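Local coordinates for serine protease inhibitor 1 (Coprinopsis cinerea, PDB 3VWC), which probably inhibits serine endopeptidases as a beta-trefoil protein of the I66 inhibitor family, at residues Gln89-Glu94 with Pro132-Ala137; Asn95-Val100 with Phe141-Val146. One frame throughout, in Å; residues are numbered along the deposited sequence.

Interaction 1 (Gln89-Glu94 with Pro132-Ala137)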
loop_
_atom_site.group_PDB
_atom_site.type_symbol
_atom_site.label_atom_id
_atom_site.label_comp_id
_atom_site.label_asym_id
_atom_site.label_seq_id
_atom_site.Cartn_x
_atom_site.Cartn_y
_atom_site.Cartn_z
ATOM N N GLN A 89 -12.558 1.246 5.982
ATOM C CA GLN A 89 -13.577 0.185 5.869
ATOM C C GLN A 89 -13.868 -0.343 7.265
ATOM O O GLN A 89 -13.412 -1.418 7.646
ATOM C CB GLN A 89 -13.126 -0.950 4.937
ATOM C CG GLN A 89 -12.634 -0.443 3.568
ATOM C CD GLN A 89 -13.750 0.187 2.735
ATOM O OE1 GLN A 89 -14.958 0.009 3.014
ATOM N NE2 GLN A 89 -13.357 0.967 1.701
ATOM N N PRO A 90 -14.720 0.400 8.028
ATOM C CA PRO A 90 -14.907 0.087 9.465
ATOM C C PRO A 90 -15.570 -1.268 9.750
ATOM O O PRO A 90 -15.398 -1.813 10.829
ATOM C CB PRO A 90 -15.884 1.162 9.942
ATOM C CG PRO A 90 -15.854 2.230 8.954
ATOM C CD PRO A 90 -15.366 1.671 7.627
ATOM N N GLN A 91 -16.268 -1.786 8.742
ATOM C CA GLN A 91 -16.870 -3.117 8.772
ATOM C C GLN A 91 -15.825 -4.206 8.833
ATOM O O GLN A 91 -16.154 -5.387 9.110
ATOM C CB GLN A 91 -17.858 -3.312 7.596
ATOM C CG GLN A 91 -17.167 -3.465 6.219
ATOM C CD GLN A 91 -16.868 -2.144 5.482
ATOM O OE1 GLN A 91 -16.708 -1.079 6.072
ATOM N NE2 GLN A 91 -16.710 -2.249 4.160
ATOM N N HIS A 92 -14.557 -3.825 8.566
ATOM C CA HIS A 92 -13.436 -4.768 8.604
ATOM C C HIS A 92 -12.476 -4.510 9.762
ATOM O O HIS A 92 -11.421 -5.162 9.877
ATOM C CB HIS A 92 -12.662 -4.804 7.271
ATOM C CG HIS A 92 -13.462 -5.321 6.130
ATOM N ND1 HIS A 92 -13.826 -6.647 6.017
ATOM C CD2 HIS A 92 -13.903 -4.715 5.003
ATOM C CE1 HIS A 92 -14.497 -6.815 4.887
ATOM N NE2 HIS A 92 -14.573 -5.653 4.267
ATOM N N GLY A 93 -12.786 -3.482 10.536
ATOM C CA GLY A 93 -12.009 -3.137 11.732
ATOM C C GLY A 93 -11.585 -1.690 11.739
ATOM O O GLY A 93 -11.579 -1.018 10.692
ATOM N N GLU A 94 -11.205 -1.199 12.919
ATOM C CA GLU A 94 -11.145 0.245 13.164
ATOM C C GLU A 94 -10.145 1.033 12.310
ATOM O O GLU A 94 -10.399 2.199 11.962
ATOM C CB GLU A 94 -10.899 0.530 14.651
ATOM C CG GLU A 94 -11.905 1.493 15.218
ATOM C CD GLU A 94 -11.887 1.486 16.718
ATOM O OE1 GLU A 94 -12.980 1.430 17.326
ATOM O OE2 GLU A 94 -10.771 1.442 17.280
ATOM N N PRO A 132 -22.680 -2.801 3.923
ATOM C CA PRO A 132 -21.659 -2.269 3.013
ATOM C C PRO A 132 -20.910 -3.391 2.276
ATOM O O PRO A 132 -21.034 -4.552 2.664
ATOM C CB PRO A 132 -20.691 -1.570 3.982
ATOM C CG PRO A 132 -20.741 -2.403 5.214
ATOM C CD PRO A 132 -22.230 -2.837 5.324
ATOM N N PRO A 133 -20.195 -3.062 1.203
ATOM C CA PRO A 133 -19.408 -4.079 0.521
ATOM C C PRO A 133 -18.423 -4.757 1.451
ATOM O O PRO A 133 -17.925 -4.142 2.425
ATOM C CB PRO A 133 -18.657 -3.307 -0.566
ATOM C CG PRO A 133 -19.445 -2.035 -0.731
ATOM C CD PRO A 133 -19.972 -1.714 0.646
ATOM N N ARG A 134 -18.255 -6.053 1.268
ATOM C CA ARG A 134 -17.237 -6.729 2.046
ATOM C C ARG A 134 -16.065 -7.121 1.153
ATOM O O ARG A 134 -16.226 -7.782 0.132
ATOM C CB ARG A 134 -17.823 -7.942 2.763
ATOM C CG ARG A 134 -18.616 -7.468 4.010
ATOM C CD ARG A 134 -18.753 -8.504 5.127
ATOM N NE ARG A 134 -17.506 -8.823 5.853
ATOM C CZ ARG A 134 -17.048 -8.178 6.933
ATOM N NH1 ARG A 134 -17.673 -7.093 7.392
ATOM N NH2 ARG A 134 -15.920 -8.601 7.527
ATOM N N TYR A 135 -14.895 -6.590 1.489
ATOM C CA TYR A 135 -13.726 -6.797 0.660
ATOM C C TYR A 135 -13.002 -8.061 1.107
ATOM O O TYR A 135 -12.920 -8.361 2.301
ATOM C CB TYR A 135 -12.809 -5.602 0.856
ATOM C CG TYR A 135 -13.346 -4.340 0.261
ATOM C CD1 TYR A 135 -12.963 -3.962 -1.029
ATOM C CD2 TYR A 135 -14.266 -3.524 0.954
ATOM C CE1 TYR A 135 -13.436 -2.762 -1.587
ATOM C CE2 TYR A 135 -14.761 -2.363 0.391
ATOM C CZ TYR A 135 -14.393 -2.023 -0.897
ATOM O OH TYR A 135 -14.853 -0.865 -1.473
ATOM N N PRO A 136 -12.400 -8.765 0.159
ATOM C CA PRO A 136 -11.465 -9.823 0.540
ATOM C C PRO A 136 -10.232 -9.262 1.262
ATOM O O PRO A 136 -9.814 -8.112 1.008
ATOM C CB PRO A 136 -11.059 -10.444 -0.808
ATOM C CG PRO A 136 -11.182 -9.253 -1.767
ATOM C CD PRO A 136 -12.401 -8.487 -1.294
ATOM N N ALA A 137 -9.604 -10.074 2.119
ATOM C CA ALA A 137 -8.472 -9.599 2.882
ATOM C C ALA A 137 -7.298 -9.140 2.012
ATOM O O ALA A 137 -6.445 -8.327 2.486
ATOM C CB ALA A 137 -7.975 -10.721 3.845
HETATM O O HOH W 1 -17.078 0.296 0.259
#

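Interaction 2 (Asn95-Val100 with Phe141-Val146)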
loop_
_atom_site.group_PDB
_atom_site.type_symbol
_atom_site.label_atom_id
_atom_site.label_comp_id
_atom_site.label_asym_id
_atom_site.label_seq_id
_atom_site.Cartn_x
_atom_site.Cartn_y
_atom_site.Cartn_z
ATOM N N ASN A 95 -8.979 0.428 12.077
ATOM C CA ASN A 95 -7.836 1.061 11.401
ATOM C C ASN A 95 -7.566 0.383 10.037
ATOM O O ASN A 95 -6.423 0.345 9.547
ATOM C CB ASN A 95 -6.611 0.915 12.310
ATOM C CG ASN A 95 -6.737 1.731 13.567
ATOM O OD1 ASN A 95 -7.203 2.865 13.538
ATOM N ND2 ASN A 95 -6.407 1.118 14.695
ATOM N N VAL A 96 -8.606 -0.191 9.448
ATOM C CA VAL A 96 -8.517 -0.917 8.178
ATOM C C VAL A 96 -8.984 -0.072 6.968
ATOM O O VAL A 96 -10.024 0.602 7.034
ATOM C CB VAL A 96 -9.333 -2.226 8.253
ATOM C CG1 VAL A 96 -9.312 -2.964 6.925
ATOM C CG2 VAL A 96 -8.760 -3.155 9.357
ATOM N N PHE A 97 -8.220 -0.125 5.873
ATOM C CA PHE A 97 -8.420 0.748 4.707
ATOM C C PHE A 97 -8.316 -0.046 3.428
ATOM O O PHE A 97 -7.542 -1.016 3.351
ATOM C CB PHE A 97 -7.298 1.817 4.682
ATOM C CG PHE A 97 -7.358 2.766 5.852
ATOM C CD1 PHE A 97 -6.762 2.428 7.075
ATOM C CD2 PHE A 97 -8.058 3.967 5.744
ATOM C CE1 PHE A 97 -6.890 3.277 8.185
ATOM C CE2 PHE A 97 -8.017 4.894 6.818
ATOM C CZ PHE A 97 -7.472 4.537 8.024
ATOM N N THR A 98 -8.939 0.475 2.370
ATOM C CA THR A 98 -8.503 0.189 0.983
ATOM C C THR A 98 -7.673 1.363 0.466
ATOM O O THR A 98 -7.774 2.496 0.960
ATOM C CB THR A 98 -9.713 -0.008 0.034
ATOM O OG1 THR A 98 -10.601 1.116 0.197
ATOM C CG2 THR A 98 -10.473 -1.281 0.463
ATOM N N VAL A 99 -6.824 1.070 -0.531
ATOM C CA VAL A 99 -5.935 2.085 -1.125
ATOM C C VAL A 99 -6.110 1.974 -2.625
ATOM O O VAL A 99 -5.695 0.963 -3.224
ATOM C CB VAL A 99 -4.444 1.841 -0.739
ATOM C CG1 VAL A 99 -3.593 2.951 -1.326
ATOM C CG2 VAL A 99 -4.307 1.778 0.755
ATOM N N VAL A 100 -6.765 2.977 -3.255
ATOM C CA VAL A 100 -7.137 2.907 -4.664
ATOM C C VAL A 100 -6.542 4.083 -5.444
ATOM O O VAL A 100 -6.570 5.209 -4.998
ATOM C CB VAL A 100 -8.685 2.903 -4.852
ATOM C CG1 VAL A 100 -9.045 2.849 -6.333
ATOM C CG2 VAL A 100 -9.241 1.640 -4.203
ATOM N N PHE A 141 -5.763 -3.261 4.269
ATOM C CA PHE A 141 -4.522 -2.950 4.963
ATOM C C PHE A 141 -4.841 -2.272 6.285
ATOM O O PHE A 141 -5.669 -1.388 6.331
ATOM C CB PHE A 141 -3.730 -2.015 4.049
ATOM C CG PHE A 141 -3.360 -2.678 2.778
ATOM C CD1 PHE A 141 -4.282 -2.755 1.732
ATOM C CD2 PHE A 141 -2.229 -3.479 2.689
ATOM C CE1 PHE A 141 -4.013 -3.495 0.569
ATOM C CE2 PHE A 141 -1.953 -4.168 1.537
ATOM C CZ PHE A 141 -2.852 -4.240 0.498
ATOM N N THR A 142 -4.073 -2.597 7.320
ATOM C CA THR A 142 -4.172 -1.897 8.592
ATOM C C THR A 142 -3.129 -0.804 8.692
ATOM O O THR A 142 -1.919 -1.095 8.520
ATOM C CB THR A 142 -4.022 -2.860 9.770
ATOM O OG1 THR A 142 -4.988 -3.904 9.655
ATOM C CG2 THR A 142 -4.272 -2.164 11.127
ATOM N N PHE A 143 -3.558 0.445 8.793
ATOM C CA PHE A 143 -2.633 1.593 8.922
ATOM C C PHE A 143 -2.688 2.000 10.391
ATOM O O PHE A 143 -3.744 2.445 10.868
ATOM C CB PHE A 143 -3.101 2.785 8.094
ATOM C CG PHE A 143 -2.717 2.731 6.646
ATOM C CD1 PHE A 143 -3.253 1.765 5.776
ATOM C CD2 PHE A 143 -1.848 3.675 6.124
ATOM C CE1 PHE A 143 -2.944 1.763 4.401
ATOM C CE2 PHE A 143 -1.524 3.681 4.779
ATOM C CZ PHE A 143 -2.044 2.706 3.903
ATOM N N THR A 144 -1.584 1.784 11.109
ATOM C CA THR A 144 -1.534 2.064 12.548
ATOM C C THR A 144 -0.590 3.239 12.807
ATOM O O THR A 144 0.609 3.182 12.479
ATOM C CB THR A 144 -1.059 0.846 13.361
ATOM O OG1 THR A 144 -1.915 -0.280 13.092
ATOM C CG2 THR A 144 -1.173 1.149 14.828
ATOM N N GLN A 145 -1.168 4.348 13.281
ATOM C CA GLN A 145 -0.430 5.586 13.492
ATOM C C GLN A 145 0.636 5.403 14.561
ATOM O O GLN A 145 0.366 4.849 15.629
ATOM C CB GLN A 145 -1.376 6.708 13.892
ATOM C CG GLN A 145 -0.685 8.069 13.812
ATOM C CD GLN A 145 -1.666 9.216 13.805
ATOM O OE1 GLN A 145 -2.848 9.043 14.116
ATOM N NE2 GLN A 145 -1.171 10.405 13.488
ATOM N N VAL A 146 1.850 5.849 14.257
ATOM C CA VAL A 146 2.975 5.729 15.185
ATOM C C VAL A 146 2.802 6.703 16.358
ATOM O O VAL A 146 2.298 7.819 16.180
ATOM C CB VAL A 146 4.307 6.002 14.470
ATOM C CG1 VAL A 146 5.427 6.245 15.483
ATOM C CG2 VAL A 146 4.650 4.852 13.521
HETATM O O HOH W 2 -5.542 4.438 11.522
#

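Interaction 1 (Gln89-Glu94 with Pro132-Ala137)
Gln91 NE2 spends both of its hydrogens, one on Pro133 O at 2.8 Å and the other on Gln89 OE1 at 3.1 Å. The first bond meets the carbonyl almost head-on (C=O...N 166°), and the two acceptors together fix the rotation of the amide. The chain of Gln91 can bring its amide there because CG lies between the backbone N and carbonyl carbon (chi1 72°) and the chain bends again at chi2; its CB then runs 3.8 Å from Pro132 CG. Next to it, His92 takes the backbone N-H of Tyr135 on NE2 (2.9 Å), which requires this nitrogen to be unprotonated. The CE1 corner of the imidazole sits over one face of the Arg134 guanidinium, near its rim and 3.4 Å from its plane, the two planes 51° apart. Arg134 NH1 in turn donates to Gln91 O at 2.9 Å, well above the carbonyl plane. Tyr135 CE2 packs 3.5 Å from Gln89 OE1. In all three bonds across the contact a side chain meets a backbone group: two side chains come from the loop after strand 84-88 and one, Arg134, from the proline-rich segment. The nearby guanidinium would probably disfavour a second proton on His92.

Interaction 2 (Asn95-Val100 with Phe141-Val146)
Phe97 and Phe143 meet obliquely, their ring centroids 5.4 Å apart and their planes at 69°, beside an antiparallel pairing of two strands of the beta-trefoil. The CD1-CE1 side of the Phe97 ring does the touching: CD1 lies 3.8 Å from Phe143 CD1, and both atoms rest on Phe143 CB; the side chains cross at about a right angle. In Phe97, CG stands anti to the carbonyl carbon (chi1 -65°), which swings the ring across the CB of Phe143. Val99 sets its CG2 methyl against the outer end of the Phe143 ring, 3.9 Å from Phe143 CE1, so Phe143 is touched at CB and CD1 by Phe97 and at CE1 and CZ by Val99. Phe97 forms an antiparallel hydrogen-bonded pair with Phe141, whose ring meets Trp108 edge-to-face. Val96 and Thr142, a non-hydrogen-bonded pair, point to the other face of the sheet, where Val96 CG2 approaches Thr142 OG1.

Three backbone bonds set this register: Phe97 and Phe141 exchange two, and Phe143 N donates to Asn95 O at 3.0 Å. The short strand axes make 115° between their directions, so the pairing spans few residues before the strands diverge. Strand 5-11 flanks 141-145 and strand 84-88 flanks 96-101, placing the contact inside the sheet. Near Asn95 a water bridges the two segments, donating to Phe143 O at 2.8 Å and to Asn95 OD1 at 3.0 Å.

Overall arrangement
Interaction 2 is the buried contact, its centre about 8 Å from that of the chain, whereas interaction 1 lies at the surface, about 16 Å out. The first segments are consecutive: the loop 89-94 leads directly into 95-100, and 132-137 precedes the strand 141-145 by a short connection, so both contacts join the same two regions of the chain. Chemistry follows place: interaction 1 pairs side-chain amide, imidazole and guanidinium groups with backbone atoms, while interaction 2 pairs backbone with backbone and packs phenyl and valine side chains. They touch each other where Gln89 N lies 2.8 Å from Val96 O, a probable hydrogen bond, and where Tyr135 CE1 packs 3.9 Å from Thr98 CG2.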